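PDB 1GKR: Non-atp dependent l-selective hydantoinase from Arthrobacter aurescens, which hydrolyses 5-substituted hydantoins, aryl derivatives more readily than alkyl ones, with a two-zinc centre and an enantioselectivity that depends on the substrate. Local coordinates for residues V182-E187 and N218-R223; G86-I91 and D386-I391; V52-V57 and G379-G384; I5-R10 and T44-G49. All blocks are in the same frame, centred on the assembly; numbering follows the deposited sequence.

Contact 1 (V182-E187 and N218-R223); sequences VHAENE and NEAIQR. With ZN (zinc ion), chain E.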
loop_
_atom_site.group_PDB
_atom_site.type_symbol
_atom_site.label_atom_id
_atom_site.label_comp_id
_atom_site.label_asym_id
_atom_site.label_seq_id
_atom_site.Cartn_x
_atom_site.Cartn_y
_atom_site.Cartn_z
ATOM N N VAL A 182 21.515 -11.037 -8.503
ATOM C CA VAL A 182 21.070 -12.406 -8.268
ATOM C C VAL A 182 20.109 -12.859 -9.342
ATOM O O VAL A 182 19.490 -12.044 -10.022
ATOM C CB VAL A 182 20.327 -12.564 -6.909
ATOM C CG1 VAL A 182 21.101 -11.922 -5.808
ATOM C CG2 VAL A 182 18.968 -11.959 -6.992
ATOM N N HIS A 183 20.010 -14.174 -9.492
ATOM C CA HIS A 183 19.073 -14.782 -10.422
ATOM C C HIS A 183 17.966 -15.174 -9.446
ATOM O O HIS A 183 18.147 -16.071 -8.613
ATOM C CB HIS A 183 19.677 -16.033 -11.067
ATOM C CG HIS A 183 18.719 -16.780 -11.943
ATOM N ND1 HIS A 183 18.914 -16.932 -13.301
ATOM C CD2 HIS A 183 17.551 -17.408 -11.654
ATOM C CE1 HIS A 183 17.908 -17.620 -13.813
ATOM N NE2 HIS A 183 17.065 -17.920 -12.836
ATOM N N ALA A 184 16.826 -14.502 -9.515
ATOM C CA ALA A 184 15.778 -14.813 -8.560
ATOM C C ALA A 184 14.644 -15.711 -8.999
ATOM O O ALA A 184 13.727 -15.277 -9.691
ATOM C CB ALA A 184 15.205 -13.524 -7.982
ATOM N N GLU A 185 14.716 -16.970 -8.583
ATOM C CA GLU A 185 13.657 -17.942 -8.841
ATOM C C GLU A 185 13.643 -18.875 -7.652
ATOM O O GLU A 185 14.587 -18.896 -6.873
ATOM C CB GLU A 185 13.897 -18.726 -10.126
ATOM C CG GLU A 185 13.659 -17.899 -11.372
ATOM C CD GLU A 185 13.522 -18.746 -12.606
ATOM O OE1 GLU A 185 14.559 -19.098 -13.218
ATOM O OE2 GLU A 185 12.367 -19.070 -12.946
ATOM N N ASN A 186 12.569 -19.629 -7.483
ATOM C CA ASN A 186 12.510 -20.548 -6.361
ATOM C C ASN A 186 12.861 -21.952 -6.856
ATOM O O ASN A 186 12.056 -22.627 -7.499
ATOM C CB ASN A 186 11.124 -20.540 -5.727
ATOM C CG ASN A 186 11.108 -21.259 -4.412
ATOM O OD1 ASN A 186 11.486 -22.426 -4.333
ATOM N ND2 ASN A 186 10.689 -20.570 -3.360
ATOM N N GLU A 187 14.084 -22.372 -6.555
ATOM C CA GLU A 187 14.593 -23.671 -6.980
ATOM C C GLU A 187 13.681 -24.845 -6.672
ATOM O O GLU A 187 13.334 -25.640 -7.538
ATOM C CB GLU A 187 15.951 -23.913 -6.333
ATOM C CG GLU A 187 16.491 -25.290 -6.563
ATOM C CD GLU A 187 17.981 -25.280 -6.812
ATOM O OE1 GLU A 187 18.398 -24.863 -7.922
ATOM O OE2 GLU A 187 18.736 -25.679 -5.894
ATOM N N ASN A 218 8.372 -14.177 -8.805
ATOM C CA ASN A 218 8.065 -13.036 -7.972
ATOM C C ASN A 218 8.261 -13.291 -6.487
ATOM O O ASN A 218 8.567 -12.374 -5.736
ATOM C CB ASN A 218 6.654 -12.559 -8.287
ATOM C CG ASN A 218 6.562 -11.913 -9.665
ATOM O OD1 ASN A 218 5.469 -11.697 -10.190
ATOM N ND2 ASN A 218 7.715 -11.596 -10.251
ATOM N N GLU A 219 8.106 -14.534 -6.057
ATOM C CA GLU A 219 8.320 -14.843 -4.653
ATOM C C GLU A 219 9.809 -14.646 -4.356
ATOM O O GLU A 219 10.185 -14.070 -3.332
ATOM C CB GLU A 219 7.903 -16.284 -4.363
ATOM C CG GLU A 219 8.091 -16.733 -2.919
ATOM C CD GLU A 219 9.547 -17.050 -2.571
ATOM O OE1 GLU A 219 10.212 -17.712 -3.397
ATOM O OE2 GLU A 219 10.023 -16.654 -1.473
ATOM N N ALA A 220 10.658 -15.118 -5.261
ATOM C CA ALA A 220 12.095 -14.991 -5.074
ATOM C C ALA A 220 12.495 -13.519 -5.051
ATOM O O ALA A 220 13.363 -13.103 -4.272
ATOM C CB ALA A 220 12.832 -15.722 -6.180
ATOM N N ILE A 221 11.864 -12.721 -5.905
ATOM C CA ILE A 221 12.189 -11.309 -5.933
ATOM C C ILE A 221 11.825 -10.712 -4.570
ATOM O O ILE A 221 12.611 -9.974 -3.960
ATOM C CB ILE A 221 11.427 -10.605 -7.070
ATOM C CG1 ILE A 221 12.015 -11.032 -8.416
ATOM C CG2 ILE A 221 11.518 -9.110 -6.912
ATOM C CD1 ILE A 221 11.222 -10.540 -9.638
ATOM N N GLN A 222 10.637 -11.062 -4.089
ATOM C CA GLN A 222 10.137 -10.582 -2.804
ATOM C C GLN A 222 11.100 -10.946 -1.674
ATOM O O GLN A 222 11.378 -10.137 -0.794
ATOM C CB GLN A 222 8.784 -11.211 -2.538
ATOM C CG GLN A 222 7.992 -10.596 -1.409
ATOM C CD GLN A 222 6.614 -10.138 -1.895
ATOM O OE1 GLN A 222 5.729 -9.822 -1.095
ATOM N NE2 GLN A 222 6.433 -10.101 -3.221
ATOM N N ARG A 223 11.602 -12.176 -1.720
ATOM C CA ARG A 223 12.538 -12.682 -0.725
ATOM C C ARG A 223 13.878 -11.934 -0.754
ATOM O O ARG A 223 14.409 -11.548 0.290
ATOM C CB ARG A 223 12.779 -14.167 -0.969
ATOM C CG ARG A 223 13.017 -14.952 0.296
ATOM C CD ARG A 223 13.492 -16.342 0.015
ATOM N NE ARG A 223 12.900 -16.919 -1.183
ATOM C CZ ARG A 223 13.536 -17.807 -1.941
ATOM N NH1 ARG A 223 14.760 -18.197 -1.604
ATOM N NH2 ARG A 223 12.967 -18.288 -3.038
HETATM ZN ZN ZN E . 20.144 -16.219 -14.776
HETATM O O HOH W 1 15.104 -20.333 -3.885
#
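Glu219 OE1 is gripped by two donors, Asn186 ND2 from across the contact at 2.9 Å and Arg223 NH2 from its own helix. The asparagine bond is nearly straight (165°), yet its donor stands well above the carboxylate plane, whereas Arg223 comes in on the syn side and binds side-on: NH2 takes OE1, and NE reaches Glu219 OE2 at 2.9 Å. Glu219 has CG anti to the backbone N (chi1 180°) and bends at the next bond, turning the carboxylate toward both donors. With an alanine at Glu219, the Arg223 guanidinium is likely to lose this charged mate and Asn186 ND2 one of its acceptors. Beside the polar cluster the Ala220 methyl packs on the loop, CB lying 3.3 Å from Glu185 N and 3.7 Å from Ala184 CB. Asn186 also N-caps the next helix through OD1, and its ND2 hydrogen-bonds Asp163 of the second subunit. Across the loop, His183 NE2 donates to Glu185 OE1 at 2.8 Å in the imidazole plane, fixing the ring's rotation while ND1 binds zinc at 2.0 Å. A metal-binding histidine following a barrel strand, here 179-182, is characteristic of the amidohydrolase TIM barrel and its binuclear zinc site.

Contact 2 (G86-I91 and D386-I391); sequences GITTII and DADLLI
A Schellman motif ends helix 75-85 at Gly86, and the turn it makes into strand 87-92 is where Leu390 packs. Both methyls of Leu390 rest against the glycine from one side: CD1 lies 3.6 Å and CD2 3.5 Å from Gly86 CA. The leucine has CG anti to the carbonyl carbon (chi1 -55°), which carries its branched end over the glycine backbone. Gly86 has positive phi (83°), and a side chain there would run into both the preceding carbonyl O and Leu390 CD1. A serine in place of Leu390 would probably open a gap over the helix end and lose the apolar cover of the Gly86 backbone. Two residues on, Thr88 meets Asp388 by packing alone, OG1 lying 3.9 Å from Asp388 CB, and Thr89 CG2 touches Asp388 OD2 at 4.0 Å. The carboxylate's polar bonds lie elsewhere: OD1 accepts from the backbone N of Arg429, and OD2 forms a salt bridge with Lys378. The touching parts run nearly antiparallel, 161° apart, but do not pair directly. Strand 51-62 bonds to both, through Val56 to Gly86 and Met53 to Leu390, while strands 120-123 and 418-428 flank 87-92 and 389-393 respectively.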
loop_
_atom_site.group_PDB
_atom_site.type_symbol
_atom_site.label_atom_id
_atom_site.label_comp_id
_atom_site.label_asym_id
_atom_site.label_seq_id
_atom_site.Cartn_x
_atom_site.Cartn_y
_atom_site.Cartn_z
ATOM N N GLY A 86 27.762 -2.714 -31.128
ATOM C CA GLY A 86 27.817 -1.441 -30.436
ATOM C C GLY A 86 28.048 -1.524 -28.935
ATOM O O GLY A 86 27.941 -0.516 -28.235
ATOM N N ILE A 87 28.357 -2.717 -28.435
ATOM C CA ILE A 87 28.609 -2.905 -27.011
ATOM C C ILE A 87 30.106 -2.760 -26.778
ATOM O O ILE A 87 30.885 -3.658 -27.073
ATOM C CB ILE A 87 28.104 -4.293 -26.552
ATOM C CG1 ILE A 87 26.588 -4.348 -26.744
ATOM C CG2 ILE A 87 28.485 -4.573 -25.097
ATOM C CD1 ILE A 87 25.978 -5.663 -26.339
ATOM N N THR A 88 30.499 -1.615 -26.239
ATOM C CA THR A 88 31.905 -1.318 -26.008
ATOM C C THR A 88 32.513 -1.831 -24.705
ATOM O O THR A 88 33.731 -1.935 -24.593
ATOM C CB THR A 88 32.130 0.175 -26.138
ATOM O OG1 THR A 88 31.210 0.863 -25.283
ATOM C CG2 THR A 88 31.892 0.602 -27.590
ATOM N N THR A 89 31.699 -2.100 -23.694
ATOM C CA THR A 89 32.267 -2.701 -22.495
ATOM C C THR A 89 31.276 -3.719 -21.928
ATOM O O THR A 89 30.060 -3.487 -21.882
ATOM C CB THR A 89 32.741 -1.677 -21.397
ATOM O OG1 THR A 89 31.908 -1.784 -20.246
ATOM C CG2 THR A 89 32.753 -0.279 -21.903
ATOM N N ILE A 90 31.817 -4.877 -21.555
ATOM C CA ILE A 90 31.026 -5.970 -21.024
ATOM C C ILE A 90 31.497 -6.317 -19.621
ATOM O O ILE A 90 32.624 -5.999 -19.227
ATOM C CB ILE A 90 31.185 -7.251 -21.897
ATOM C CG1 ILE A 90 32.628 -7.759 -21.816
ATOM C CG2 ILE A 90 30.856 -6.958 -23.345
ATOM C CD1 ILE A 90 32.859 -9.056 -22.524
ATOM N N ILE A 91 30.625 -6.964 -18.864
ATOM C CA ILE A 91 30.990 -7.410 -17.542
ATOM C C ILE A 91 30.685 -8.908 -17.584
ATOM O O ILE A 91 29.522 -9.288 -17.618
ATOM C CB ILE A 91 30.162 -6.685 -16.474
ATOM C CG1 ILE A 91 30.120 -5.186 -16.792
ATOM C CG2 ILE A 91 30.816 -6.845 -15.115
ATOM C CD1 ILE A 91 29.508 -4.327 -15.689
ATOM N N ASP A 386 36.146 7.904 -21.382
ATOM C CA ASP A 386 36.800 7.213 -22.487
ATOM C C ASP A 386 35.952 7.552 -23.712
ATOM O O ASP A 386 34.726 7.598 -23.636
ATOM C CB ASP A 386 36.785 5.698 -22.298
ATOM C CG ASP A 386 37.721 5.227 -21.200
ATOM O OD1 ASP A 386 38.528 6.042 -20.709
ATOM O OD2 ASP A 386 37.650 4.024 -20.839
ATOM N N ALA A 387 36.595 7.803 -24.839
ATOM C CA ALA A 387 35.856 8.124 -26.049
ATOM C C ALA A 387 35.226 6.852 -26.621
ATOM O O ALA A 387 35.773 6.244 -27.544
ATOM C CB ALA A 387 36.792 8.770 -27.084
ATOM N N ASP A 388 34.093 6.436 -26.061
ATOM C CA ASP A 388 33.406 5.248 -26.559
ATOM C C ASP A 388 32.088 5.671 -27.214
ATOM O O ASP A 388 31.121 5.951 -26.519
ATOM C CB ASP A 388 33.132 4.264 -25.414
ATOM C CG ASP A 388 34.413 3.668 -24.822
ATOM O OD1 ASP A 388 35.514 4.019 -25.290
ATOM O OD2 ASP A 388 34.327 2.844 -23.879
ATOM N N LEU A 389 32.051 5.740 -28.543
ATOM C CA LEU A 389 30.824 6.143 -29.213
ATOM C C LEU A 389 30.355 5.152 -30.229
ATOM O O LEU A 389 31.053 4.221 -30.615
ATOM C CB LEU A 389 30.943 7.445 -30.010
ATOM C CG LEU A 389 31.981 8.556 -30.038
ATOM C CD1 LEU A 389 32.980 8.429 -28.931
ATOM C CD2 LEU A 389 32.642 8.511 -31.371
ATOM N N LEU A 390 29.157 5.440 -30.701
ATOM C CA LEU A 390 28.500 4.675 -31.731
ATOM C C LEU A 390 27.855 5.728 -32.628
ATOM O O LEU A 390 27.210 6.661 -32.139
ATOM C CB LEU A 390 27.394 3.781 -31.148
ATOM C CG LEU A 390 27.686 2.777 -30.025
ATOM C CD1 LEU A 390 26.467 1.882 -29.800
ATOM C CD2 LEU A 390 28.876 1.931 -30.406
ATOM N N ILE A 391 28.075 5.629 -33.932
ATOM C CA ILE A 391 27.402 6.531 -34.843
ATOM C C ILE A 391 26.242 5.631 -35.266
ATOM O O ILE A 391 26.454 4.510 -35.716
ATOM C CB ILE A 391 28.271 6.900 -36.051
ATOM C CG1 ILE A 391 29.447 7.763 -35.591
ATOM C CG2 ILE A 391 27.435 7.660 -37.072
ATOM C CD1 ILE A 391 30.367 8.221 -36.703
#

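Contact 3 (V52-V57 and G379-G384); sequences VMPGVV and GTLQVG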
loop_
_atom_site.group_PDB
_atom_site.type_symbol
_atom_site.label_atom_id
_atom_site.label_comp_id
_atom_site.label_asym_id
_atom_site.label_seq_id
_atom_site.Cartn_x
_atom_site.Cartn_y
_atom_site.Cartn_z
ATOM N N VAL A 52 24.660 10.195 -32.260
ATOM C CA VAL A 52 25.857 9.616 -31.686
ATOM C C VAL A 52 25.533 9.351 -30.218
ATOM O O VAL A 52 24.997 10.221 -29.541
ATOM C CB VAL A 52 27.052 10.572 -31.799
ATOM C CG1 VAL A 52 28.243 10.015 -31.025
ATOM C CG2 VAL A 52 27.426 10.745 -33.259
ATOM N N MET A 53 25.829 8.146 -29.736
ATOM C CA MET A 53 25.550 7.789 -28.345
ATOM C C MET A 53 26.759 7.118 -27.715
ATOM O O MET A 53 27.683 6.699 -28.415
ATOM C CB MET A 53 24.352 6.842 -28.262
ATOM C CG MET A 53 24.586 5.507 -28.927
ATOM S SD MET A 53 23.153 4.428 -28.815
ATOM C CE MET A 53 23.481 3.596 -27.319
ATOM N N PRO A 54 26.782 7.016 -26.375
ATOM C CA PRO A 54 27.928 6.372 -25.728
ATOM C C PRO A 54 27.893 4.883 -26.032
ATOM O O PRO A 54 26.829 4.337 -26.349
ATOM C CB PRO A 54 27.695 6.651 -24.242
ATOM C CG PRO A 54 26.816 7.868 -24.251
ATOM C CD PRO A 54 25.868 7.580 -25.369
ATOM N N GLY A 55 29.049 4.234 -25.946
ATOM C CA GLY A 55 29.084 2.814 -26.199
ATOM C C GLY A 55 28.166 2.128 -25.204
ATOM O O GLY A 55 28.045 2.559 -24.055
ATOM N N VAL A 56 27.496 1.069 -25.638
ATOM C CA VAL A 56 26.606 0.341 -24.746
ATOM C C VAL A 56 27.418 -0.426 -23.708
ATOM O O VAL A 56 28.451 -1.009 -24.034
ATOM C CB VAL A 56 25.755 -0.658 -25.520
ATOM C CG1 VAL A 56 25.074 -1.616 -24.553
ATOM C CG2 VAL A 56 24.732 0.100 -26.359
ATOM N N VAL A 57 26.960 -0.404 -22.461
ATOM C CA VAL A 57 27.622 -1.114 -21.378
ATOM C C VAL A 57 26.703 -2.261 -20.984
ATOM O O VAL A 57 25.660 -2.038 -20.378
ATOM C CB VAL A 57 27.853 -0.197 -20.147
ATOM C CG1 VAL A 57 28.341 -1.014 -18.963
ATOM C CG2 VAL A 57 28.877 0.879 -20.489
ATOM N N GLY A 379 29.786 4.845 -20.236
ATOM C CA GLY A 379 28.413 5.265 -20.035
ATOM C C GLY A 379 27.986 6.648 -20.463
ATOM O O GLY A 379 26.787 6.884 -20.494
ATOM N N THR A 380 28.920 7.563 -20.726
ATOM C CA THR A 380 28.591 8.913 -21.230
ATOM C C THR A 380 29.759 9.496 -21.971
ATOM O O THR A 380 30.872 8.979 -21.914
ATOM C CB THR A 380 28.239 10.011 -20.159
ATOM O OG1 THR A 380 29.114 9.912 -19.031
ATOM C CG2 THR A 380 26.778 9.935 -19.757
ATOM N N LEU A 381 29.486 10.595 -22.656
ATOM C CA LEU A 381 30.497 11.304 -23.398
ATOM C C LEU A 381 30.688 12.677 -22.750
ATOM O O LEU A 381 30.069 13.653 -23.147
ATOM C CB LEU A 381 30.067 11.459 -24.861
ATOM C CG LEU A 381 30.384 10.422 -25.953
ATOM C CD1 LEU A 381 31.369 9.393 -25.448
ATOM C CD2 LEU A 381 29.103 9.776 -26.425
ATOM N N GLN A 382 31.515 12.750 -21.722
ATOM C CA GLN A 382 31.776 14.031 -21.087
ATOM C C GLN A 382 33.270 14.238 -21.109
ATOM O O GLN A 382 34.013 13.317 -21.422
ATOM C CB GLN A 382 31.285 14.042 -19.648
ATOM C CG GLN A 382 29.794 13.837 -19.524
ATOM C CD GLN A 382 29.300 14.013 -18.101
ATOM O OE1 GLN A 382 28.283 13.427 -17.703
ATOM N NE2 GLN A 382 30.013 14.830 -17.325
ATOM N N VAL A 383 33.727 15.440 -20.793
ATOM C CA VAL A 383 35.156 15.671 -20.787
ATOM C C VAL A 383 35.717 14.765 -19.700
ATOM O O VAL A 383 35.233 14.784 -18.566
ATOM C CB VAL A 383 35.471 17.152 -20.502
ATOM C CG1 VAL A 383 36.914 17.315 -20.048
ATOM C CG2 VAL A 383 35.226 17.974 -21.760
ATOM N N GLY A 384 36.702 13.942 -20.069
ATOM C CA GLY A 384 37.316 13.021 -19.129
ATOM C C GLY A 384 36.947 11.551 -19.302
ATOM O O GLY A 384 37.669 10.672 -18.817
HETATM O O HOH W 2 29.907 3.822 -22.948
#
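Pro54 and Leu381 meet at a slant, the proline ring pointing at the loop and the leucine reaching back with one methyl. Leu381 CD2 does the touching: it sits 3.6 Å from Pro54 N, 3.7 Å from Pro54 CG and 3.8 Å from Met53 C, covering the peptide bond before the ring. With CG anti to the carbonyl carbon (chi1 -89°), Leu381 swings its branched end to that place. Elsewhere the ring faces backbone, Pro54 CG lying 3.7 Å from Thr380 CA and CB 3.8 Å from Gly379 C. Together these contacts lay the loop leading to strand 389-393 across strand 51-62, which runs on to the zinc ligands His60 and His62 of the amidohydrolase barrel. The two segments pass in nearly opposite directions, 151° apart, and they touch directly by van der Waals packing. A water supplies the polar link, donating to Gly55 O and accepting from Gly379 N at 2.9 Å. Val57 CG2 approaches Gly379 N at 4.1 Å. Gly379 has positive phi (94°), where a side chain would be pressed against the preceding carbonyl O. Met53 turns away and packs on helix 357-372 at Leu360, Val361 and Cys365.

Contact 4 (I5-R10 and T44-G49); sequences IVKNCR and TIDAGG
Asp46 OD1 joins the two segments through the Asn8 amide: ND2 donates to it at 2.9 Å along a nearly straight line (170°). The acceptor lies in the amide plane of Asn8, whereas the donor stands above the carboxylate plane. The same oxygen accepts from Gly48 N at 2.6 Å, closing an Asx turn, so a single atom ties the bend after strand 44-46 to the corner at Asn8. Asp46 OD2 faces Lys7 NZ in a long salt bridge of 3.6 Å. Lys7 reaches it by bending at its last torsion (chi4 60°), and on the way its CE rests on Thr44 CG2 at 3.8 Å.

Beneath these side chains lies a parallel strand pair, 5-7 with 44-46, whose axes come within 4.7 Å at an angle of 17°. Its register rests on three bonds, Ile45 N to Ile5 O, Lys7 N to Ile45 O and Ala47 N to Lys7 O, each 2.8 Å long. It belongs to the β-rich part of the chain beside the barrel, a feature of hydantoinases. At the corner Gly49 N donates to Asn8 O at 2.7 Å, and past it the Arg10 guanidinium adds weak bonds from NE and NH2 to Gly49 O.

On the face opposite Lys7, Val6 CG1 packs against Ile45 CB and Ala47 CB, the latter also meeting Cys9 SG at 4.3 Å. Farther out, Glu19 forms a salt bridge with Arg10 NH1, Asp21 accepts from Asn8 N, and Leu389 of strand 389-393 packs on Val6.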
loop_
_atom_site.group_PDB
_atom_site.type_symbol
_atom_site.label_atom_id
_atom_site.label_comp_id
_atom_site.label_asym_id
_atom_site.label_seq_id
_atom_site.Cartn_x
_atom_site.Cartn_y
_atom_site.Cartn_z
ATOM N N ILE A 5 38.514 13.862 -34.331
ATOM C CA ILE A 5 37.370 14.732 -34.146
ATOM C C ILE A 5 36.184 14.112 -34.858
ATOM O O ILE A 5 36.259 13.780 -36.044
ATOM C CB ILE A 5 37.609 16.133 -34.742
ATOM C CG1 ILE A 5 38.522 16.937 -33.825
ATOM C CG2 ILE A 5 36.287 16.882 -34.900
ATOM C CD1 ILE A 5 38.826 18.319 -34.356
ATOM N N VAL A 6 35.094 13.929 -34.123
ATOM C CA VAL A 6 33.881 13.379 -34.706
ATOM C C VAL A 6 32.993 14.600 -34.792
ATOM O O VAL A 6 32.600 15.156 -33.763
ATOM C CB VAL A 6 33.214 12.341 -33.783
ATOM C CG1 VAL A 6 32.087 11.662 -34.521
ATOM C CG2 VAL A 6 34.239 11.327 -33.297
ATOM N N LYS A 7 32.693 15.051 -36.003
ATOM C CA LYS A 7 31.863 16.232 -36.103
ATOM C C LYS A 7 30.467 16.050 -36.652
ATOM O O LYS A 7 30.167 15.053 -37.314
ATOM C CB LYS A 7 32.599 17.340 -36.857
ATOM C CG LYS A 7 33.242 16.979 -38.157
ATOM C CD LYS A 7 34.230 18.095 -38.504
ATOM C CE LYS A 7 34.648 18.054 -39.968
ATOM N NZ LYS A 7 33.482 18.217 -40.907
ATOM N N ASN A 8 29.621 17.031 -36.336
ATOM C CA ASN A 8 28.225 17.049 -36.737
ATOM C C ASN A 8 27.513 15.900 -36.073
ATOM O O ASN A 8 26.844 15.098 -36.723
ATOM C CB ASN A 8 28.099 16.947 -38.250
ATOM C CG ASN A 8 28.891 18.016 -38.950
ATOM O OD1 ASN A 8 28.781 19.196 -38.615
ATOM N ND2 ASN A 8 29.708 17.616 -39.922
ATOM N N CYS A 9 27.679 15.821 -34.761
ATOM C CA CYS A 9 27.051 14.766 -33.995
ATOM C C CYS A 9 25.766 15.285 -33.417
ATOM O O CYS A 9 25.675 16.450 -33.052
ATOM C CB CYS A 9 27.917 14.350 -32.808
ATOM S SG CYS A 9 29.547 13.770 -33.180
ATOM N N ARG A 10 24.768 14.419 -33.346
ATOM C CA ARG A 10 23.517 14.771 -32.704
ATOM C C ARG A 10 23.676 13.838 -31.504
ATOM O O ARG A 10 23.186 12.715 -31.475
ATOM C CB ARG A 10 22.324 14.404 -33.577
ATOM C CG ARG A 10 21.180 15.377 -33.419
ATOM C CD ARG A 10 19.965 14.947 -34.208
ATOM N NE ARG A 10 20.172 15.112 -35.638
ATOM C CZ ARG A 10 20.147 16.289 -36.254
ATOM N NH1 ARG A 10 19.916 17.396 -35.552
ATOM N NH2 ARG A 10 20.363 16.360 -37.565
ATOM N N THR A 44 39.673 12.613 -38.883
ATOM C CA THR A 44 38.396 13.292 -38.774
ATOM C C THR A 44 37.241 12.407 -39.226
ATOM O O THR A 44 37.279 11.806 -40.300
ATOM C CB THR A 44 38.392 14.599 -39.591
ATOM O OG1 THR A 44 38.957 15.643 -38.797
ATOM C CG2 THR A 44 36.985 14.998 -39.994
ATOM N N ILE A 45 36.215 12.322 -38.388
ATOM C CA ILE A 45 35.048 11.527 -38.709
ATOM C C ILE A 45 33.861 12.472 -38.811
ATOM O O ILE A 45 33.618 13.274 -37.909
ATOM C CB ILE A 45 34.719 10.514 -37.601
ATOM C CG1 ILE A 45 35.959 9.715 -37.197
ATOM C CG2 ILE A 45 33.606 9.605 -38.078
ATOM C CD1 ILE A 45 36.305 8.633 -38.145
ATOM N N ASP A 46 33.116 12.382 -39.900
ATOM C CA ASP A 46 31.951 13.235 -40.054
ATOM C C ASP A 46 30.729 12.377 -39.804
ATOM O O ASP A 46 30.459 11.452 -40.570
ATOM C CB ASP A 46 31.874 13.800 -41.466
ATOM C CG ASP A 46 30.887 14.957 -41.581
ATOM O OD1 ASP A 46 29.815 14.918 -40.929
ATOM O OD2 ASP A 46 31.187 15.905 -42.338
ATOM N N ALA A 47 29.992 12.675 -38.739
ATOM C CA ALA A 47 28.793 11.905 -38.419
ATOM C C ALA A 47 27.648 12.323 -39.343
ATOM O O ALA A 47 26.624 11.642 -39.437
ATOM C CB ALA A 47 28.407 12.117 -36.956
ATOM N N GLY A 48 27.832 13.455 -40.017
ATOM C CA GLY A 48 26.827 13.948 -40.938
ATOM C C GLY A 48 25.475 14.182 -40.306
ATOM O O GLY A 48 24.444 14.082 -40.974
ATOM N N GLY A 49 25.470 14.485 -39.013
ATOM C CA GLY A 49 24.221 14.739 -38.326
ATOM C C GLY A 49 23.467 13.521 -37.830
ATOM O O GLY A 49 22.298 13.636 -37.430
#

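In the fold
Along the chain contact 4 closes first, and the segments of contacts 2 and 3 then alternate, crossing one another, with contact 1 falling wholly within the span of each. Contacts 2 and 3 have centres about 7 Å apart and are stitched by probable backbone bonds from strand 51-62 to 386-391. Contact 4 lies about 15 Å from contact 3 and 17 Å from contact 2, centre to centre; Arg10 O to Val52 N is a probable bond, and Ile391 packs on Ile45. Thus strand 51-62 links the N-terminal strands to the barrel. Contact 1 lies across the chain's centre, about 31 Å from contact 2 and 46 Å from contact 4 between centres, at the zinc site and a subunit interface.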